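Local coordinates for protein myosin light chain 1 (Saccharomyces cerevisiae, PDB 1M45) that serves as a light chain for class II and class V myosins by binding their IQ motifs, and recruits IQG1 to the bud neck during cytokinesis, at residues I33-I45 against L66-T78. Sequence-based numbering, arbitrary orientation. Where two conformers were deposited one is given.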
loop_
_atom_site.group_PDB
_atom_site.type_symbol
_atom_site.label_atom_id
_atom_site.label_comp_id
_atom_site.label_asym_id
_atom_site.label_seq_id
_atom_site.Cartn_x
_atom_site.Cartn_y
_atom_site.Cartn_z
ATOM N N ILE A 33 -9.190 -2.646 2.959
ATOM C CA ILE A 33 -9.796 -2.399 4.279
ATOM C C ILE A 33 -8.860 -1.702 5.263
ATOM O O ILE A 33 -9.261 -1.404 6.390
ATOM C CB ILE A 33 -10.411 -3.705 4.875
ATOM C CG1 ILE A 33 -9.338 -4.728 5.209
ATOM C CG2 ILE A 33 -11.485 -4.259 3.964
ATOM C CD1 ILE A 33 -9.849 -5.962 5.940
ATOM N N GLY A 34 -7.605 -1.488 4.858
ATOM C CA GLY A 34 -6.751 -0.695 5.755
ATOM C C GLY A 34 -5.391 -1.260 6.140
ATOM O O GLY A 34 -4.643 -0.576 6.860
ATOM N N TYR A 35 -5.089 -2.484 5.745
ATOM C CA TYR A 35 -3.775 -3.068 6.052
ATOM C C TYR A 35 -2.753 -2.796 4.937
ATOM O O TYR A 35 -3.106 -2.357 3.828
ATOM C CB TYR A 35 -3.918 -4.570 6.319
ATOM C CG TYR A 35 -4.866 -4.879 7.437
ATOM C CD1 TYR A 35 -6.051 -5.575 7.194
ATOM C CD2 TYR A 35 -4.550 -4.533 8.750
ATOM C CE1 TYR A 35 -6.899 -5.919 8.246
ATOM C CE2 TYR A 35 -5.398 -4.859 9.796
ATOM C CZ TYR A 35 -6.560 -5.541 9.529
ATOM O OH TYR A 35 -7.375 -5.845 10.573
ATOM N N ASN A 36 -1.473 -3.044 5.218
ATOM C CA ASN A 36 -0.421 -2.822 4.238
ATOM C C ASN A 36 0.523 -3.995 4.208
ATOM O O ASN A 36 1.731 -3.807 4.405
ATOM C CB ASN A 36 0.333 -1.519 4.531
ATOM C CG ASN A 36 -0.608 -0.339 4.639
ATOM O OD1 ASN A 36 -1.150 0.121 3.633
ATOM N ND2 ASN A 36 -0.764 0.188 5.847
ATOM N N PRO A 37 0.006 -5.181 3.921
ATOM C CA PRO A 37 0.848 -6.389 3.943
ATOM C C PRO A 37 1.841 -6.486 2.798
ATOM O O PRO A 37 1.609 -5.941 1.709
ATOM C CB PRO A 37 -0.187 -7.512 3.859
ATOM C CG PRO A 37 -1.248 -6.929 2.966
ATOM C CD PRO A 37 -1.386 -5.505 3.542
ATOM N N THR A 38 2.975 -7.146 3.055
ATOM C CA THR A 38 3.870 -7.516 1.973
ATOM C C THR A 38 3.204 -8.713 1.309
ATOM O O THR A 38 2.380 -9.419 1.936
ATOM C CB THR A 38 5.247 -7.990 2.478
ATOM O OG1 THR A 38 5.035 -9.086 3.382
ATOM C CG2 THR A 38 5.938 -6.889 3.275
ATOM N N ASN A 39 3.561 -8.965 0.048
ATOM C CA ASN A 39 3.044 -10.146 -0.649
ATOM C C ASN A 39 3.373 -11.420 0.152
ATOM O O ASN A 39 2.565 -12.350 0.249
ATOM C CB ASN A 39 3.610 -10.229 -2.080
ATOM C CG ASN A 39 3.162 -9.043 -2.990
ATOM O OD1 ASN A 39 2.260 -8.270 -2.649
ATOM N ND2 ASN A 39 3.804 -8.915 -4.154
ATOM N N GLN A 40 4.561 -11.450 0.771
ATOM C CA GLN A 40 4.933 -12.598 1.590
ATOM C C GLN A 40 3.978 -12.904 2.738
ATOM O O GLN A 40 3.600 -14.067 2.964
ATOM C CB GLN A 40 6.392 -12.483 2.082
ATOM C CG GLN A 40 6.884 -13.689 2.841
ATOM C CD GLN A 40 6.881 -14.931 1.985
ATOM O OE1 GLN A 40 7.435 -14.939 0.882
ATOM N NE2 GLN A 40 6.249 -15.985 2.482
ATOM N N LEU A 41 3.567 -11.866 3.465
ATOM C CA LEU A 41 2.635 -12.049 4.557
ATOM C C LEU A 41 1.310 -12.634 4.065
ATOM O O LEU A 41 0.731 -13.489 4.713
ATOM C CB LEU A 41 2.388 -10.730 5.321
ATOM C CG LEU A 41 1.306 -10.812 6.408
ATOM C CD1 LEU A 41 1.639 -11.878 7.429
ATOM C CD2 LEU A 41 1.173 -9.457 7.119
ATOM N N VAL A 42 0.851 -12.149 2.920
ATOM C CA VAL A 42 -0.397 -12.654 2.333
ATOM C C VAL A 42 -0.257 -14.187 2.104
ATOM O O VAL A 42 -1.122 -14.966 2.487
ATOM C CB VAL A 42 -0.727 -11.909 1.042
ATOM C CG1 VAL A 42 -2.021 -12.429 0.426
ATOM C CG2 VAL A 42 -0.838 -10.391 1.294
ATOM N N GLN A 43 0.857 -14.587 1.493
ATOM C CA GLN A 43 1.131 -16.004 1.236
ATOM C C GLN A 43 1.223 -16.827 2.518
ATOM O O GLN A 43 0.709 -17.943 2.561
ATOM C CB GLN A 43 2.429 -16.147 0.420
ATOM C CG GLN A 43 2.371 -15.500 -0.941
ATOM C CD GLN A 43 1.276 -16.082 -1.816
ATOM O OE1 GLN A 43 0.568 -15.347 -2.483
ATOM N NE2 GLN A 43 1.135 -17.407 -1.804
ATOM N N ASP A 44 1.821 -16.283 3.576
ATOM C CA ASP A 44 1.905 -17.009 4.836
ATOM C C ASP A 44 0.514 -17.229 5.425
ATOM O O ASP A 44 0.222 -18.290 5.976
ATOM C CB ASP A 44 2.783 -16.277 5.868
ATOM C CG ASP A 44 4.207 -16.032 5.384
ATOM O OD1 ASP A 44 4.765 -16.839 4.619
ATOM O OD2 ASP A 44 4.851 -15.021 5.734
ATOM N N ILE A 45 -0.344 -16.217 5.300
ATOM C CA ILE A 45 -1.705 -16.291 5.797
ATOM C C ILE A 45 -2.482 -17.379 5.082
ATOM O O ILE A 45 -3.124 -18.179 5.740
ATOM C CB ILE A 45 -2.426 -14.937 5.674
ATOM C CG1 ILE A 45 -1.889 -13.957 6.708
ATOM C CG2 ILE A 45 -3.939 -15.109 5.914
ATOM C CD1 ILE A 45 -2.381 -12.541 6.524
ATOM N N LEU A 66 -9.527 -15.373 8.864
ATOM C CA LEU A 66 -8.079 -15.180 8.639
ATOM C C LEU A 66 -7.585 -13.919 9.309
ATOM O O LEU A 66 -6.466 -13.908 9.847
ATOM C CB LEU A 66 -7.724 -15.158 7.143
ATOM C CG LEU A 66 -7.979 -16.434 6.354
ATOM C CD1 LEU A 66 -7.839 -16.199 4.854
ATOM C CD2 LEU A 66 -7.018 -17.524 6.817
ATOM N N ILE A 67 -8.370 -12.842 9.244
ATOM C CA ILE A 67 -7.959 -11.578 9.845
ATOM C C ILE A 67 -7.911 -11.686 11.369
ATOM O O ILE A 67 -7.007 -11.187 11.997
ATOM C CB ILE A 67 -8.882 -10.435 9.388
ATOM C CG1 ILE A 67 -8.730 -10.227 7.884
ATOM C CG2 ILE A 67 -8.598 -9.136 10.180
ATOM C CD1 ILE A 67 -9.835 -9.443 7.248
ATOM N N GLU A 68 -8.898 -12.330 11.974
ATOM C CA GLU A 68 -8.891 -12.452 13.426
ATOM C C GLU A 68 -7.710 -13.246 13.926
ATOM O O GLU A 68 -7.090 -12.861 14.900
ATOM C CB GLU A 68 -10.181 -13.094 13.914
ATOM C CG GLU A 68 -11.416 -12.326 13.508
ATOM C CD GLU A 68 -12.682 -13.000 13.976
ATOM O OE1 GLU A 68 -12.929 -14.167 13.595
ATOM O OE2 GLU A 68 -13.421 -12.350 14.735
ATOM N N VAL A 69 -7.361 -14.327 13.233
ATOM C CA VAL A 69 -6.182 -15.109 13.569
ATOM C C VAL A 69 -4.868 -14.338 13.393
ATOM O O VAL A 69 -3.886 -14.570 14.079
ATOM C CB VAL A 69 -6.146 -16.390 12.688
ATOM C CG1 VAL A 69 -4.875 -17.172 12.894
ATOM C CG2 VAL A 69 -7.374 -17.257 12.980
ATOM N N ASN A 70 -4.862 -13.415 12.441
ATOM C CA ASN A 70 -3.647 -12.680 12.103
ATOM C C ASN A 70 -3.753 -11.206 12.445
ATOM O O ASN A 70 -3.076 -10.357 11.841
ATOM C CB ASN A 70 -3.374 -12.869 10.617
ATOM C CG ASN A 70 -2.959 -14.278 10.291
ATOM O OD1 ASN A 70 -1.847 -14.671 10.605
ATOM N ND2 ASN A 70 -3.859 -15.057 9.667
ATOM N N GLU A 71 -4.596 -10.915 13.433
ATOM C CA GLU A 71 -4.857 -9.549 13.873
ATOM C C GLU A 71 -3.583 -8.758 14.165
ATOM O O GLU A 71 -3.398 -7.673 13.629
ATOM C CB GLU A 71 -5.793 -9.565 15.091
ATOM C CG GLU A 71 -6.418 -8.216 15.416
ATOM C CD GLU A 71 -7.163 -8.219 16.729
ATOM O OE1 GLU A 71 -6.521 -8.452 17.770
ATOM O OE2 GLU A 71 -8.400 -7.999 16.715
ATOM N N LYS A 72 -2.704 -9.326 14.983
ATOM C CA LYS A 72 -1.484 -8.640 15.399
ATOM C C LYS A 72 -0.545 -8.413 14.253
ATOM O O LYS A 72 0.026 -7.322 14.122
ATOM C CB LYS A 72 -0.749 -9.394 16.536
ATOM C CG LYS A 72 -1.480 -9.358 17.863
ATOM C CD LYS A 72 -2.814 -10.124 17.832
ATOM C CE LYS A 72 -3.364 -10.433 19.235
ATOM N NZ LYS A 72 -4.587 -11.313 19.178
ATOM N N GLU A 73 -0.387 -9.420 13.404
ATOM C CA GLU A 73 0.549 -9.282 12.283
ATOM C C GLU A 73 0.042 -8.286 11.260
ATOM O O GLU A 73 0.834 -7.543 10.652
ATOM C CB GLU A 73 0.787 -10.629 11.620
ATOM C CG GLU A 73 1.443 -11.645 12.562
ATOM C CD GLU A 73 0.467 -12.428 13.441
ATOM O OE1 GLU A 73 -0.675 -11.999 13.721
ATOM O OE2 GLU A 73 0.878 -13.508 13.907
ATOM N N LEU A 74 -1.273 -8.255 11.082
ATOM C CA LEU A 74 -1.866 -7.320 10.103
ATOM C C LEU A 74 -1.871 -5.921 10.681
ATOM O O LEU A 74 -1.515 -4.967 9.999
ATOM C CB LEU A 74 -3.295 -7.758 9.689
ATOM C CG LEU A 74 -3.285 -9.028 8.825
ATOM C CD1 LEU A 74 -4.703 -9.602 8.761
ATOM C CD2 LEU A 74 -2.846 -8.614 7.422
ATOM N N ASP A 75 -2.226 -5.815 11.956
ATOM C CA ASP A 75 -2.200 -4.528 12.612
ATOM C C ASP A 75 -0.793 -3.913 12.603
ATOM O O ASP A 75 -0.671 -2.708 12.492
ATOM C CB ASP A 75 -2.709 -4.665 14.039
ATOM C CG ASP A 75 -2.664 -3.393 14.767
ATOM O OD1 ASP A 75 -3.295 -2.425 14.296
ATOM O OD2 ASP A 75 -2.006 -3.271 15.817
ATOM N N ALA A 76 0.243 -4.747 12.717
ATOM C CA ALA A 76 1.649 -4.307 12.659
ATOM C C ALA A 76 2.014 -3.647 11.331
ATOM O O ALA A 76 2.987 -2.889 11.279
ATOM C CB ALA A 76 2.587 -5.477 12.930
ATOM N N THR A 77 1.231 -3.898 10.270
ATOM C CA THR A 77 1.508 -3.263 8.971
ATOM C C THR A 77 0.908 -1.858 8.867
ATOM O O THR A 77 1.094 -1.209 7.842
ATOM C CB THR A 77 1.008 -4.110 7.770
ATOM O OG1 THR A 77 -0.413 -4.046 7.715
ATOM C CG2 THR A 77 1.400 -5.620 7.929
ATOM N N THR A 78 0.240 -1.384 9.922
ATOM C CA THR A 78 -0.385 -0.050 9.886
ATOM C C THR A 78 0.268 0.934 10.837
ATOM O O THR A 78 -0.294 1.978 11.129
ATOM C CB THR A 78 -1.883 -0.106 10.196
ATOM O OG1 THR A 78 -2.085 -0.439 11.577
ATOM C CG2 THR A 78 -2.586 -1.192 9.333
HETATM O O HOH W 1 -3.440 -17.852 8.464
#
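Tyr-35 and Leu-74 meet at about a right angle, and following the tyrosine outward shows how one side chain can bridge a loop and two successive helical segments. Its CB lies 3.8 Å from Thr-77 OG1. Further out, Leu-74 CB sits over one face of the ring, a CH-pi contact 3.7 Å from the centroid; Tyr-35 CG, CZ and, closest of the three at 3.6 Å, CE2 lie against it, while Tyr-35 CD2 lies 3.3 Å from Leu-74 O. CE1 then meets Ile-67 CG2, and at the tip OH lies against the same methyl and bonds to Arg-4 N.

The segments belong to the amino-terminal EF-hand-type lobe of this calmodulin-like light chain: 33-38 links helix 26-32 to helix 39-47, and the axis of residues 39-45 runs almost antiparallel to that of 71-75 (168°). Thr-77 secures the linker's Asn-36 by two bonds. Asn-36 N donates to Thr-77 OG1 at 2.9 Å, nearly straight, while ND2 reaches Thr-77 O from above the carbonyl plane, leaving OD1 to a basic side chain of the bound peptide. With Thr-77 chi1 at 73°, its hydroxyl falls between backbone N and carbonyl carbon and also donates to Leu-74 O; Thr-77 CG2 is thereby turned to meet Leu-41 CD2 tip to tip. A valine here would probably leave Asn-36 N without its acceptor and deprive Leu-74 O of the hydroxyl donor it has besides Thr-77 N.

Farther along, Ile-45 CD1 touches Leu-74 CD2 at 4.1 Å, and Ile-45 CG1 slides past the Asn-70 amide, whose ND2 donates to Leu-66 O and to a water that donates to Ile-45 O.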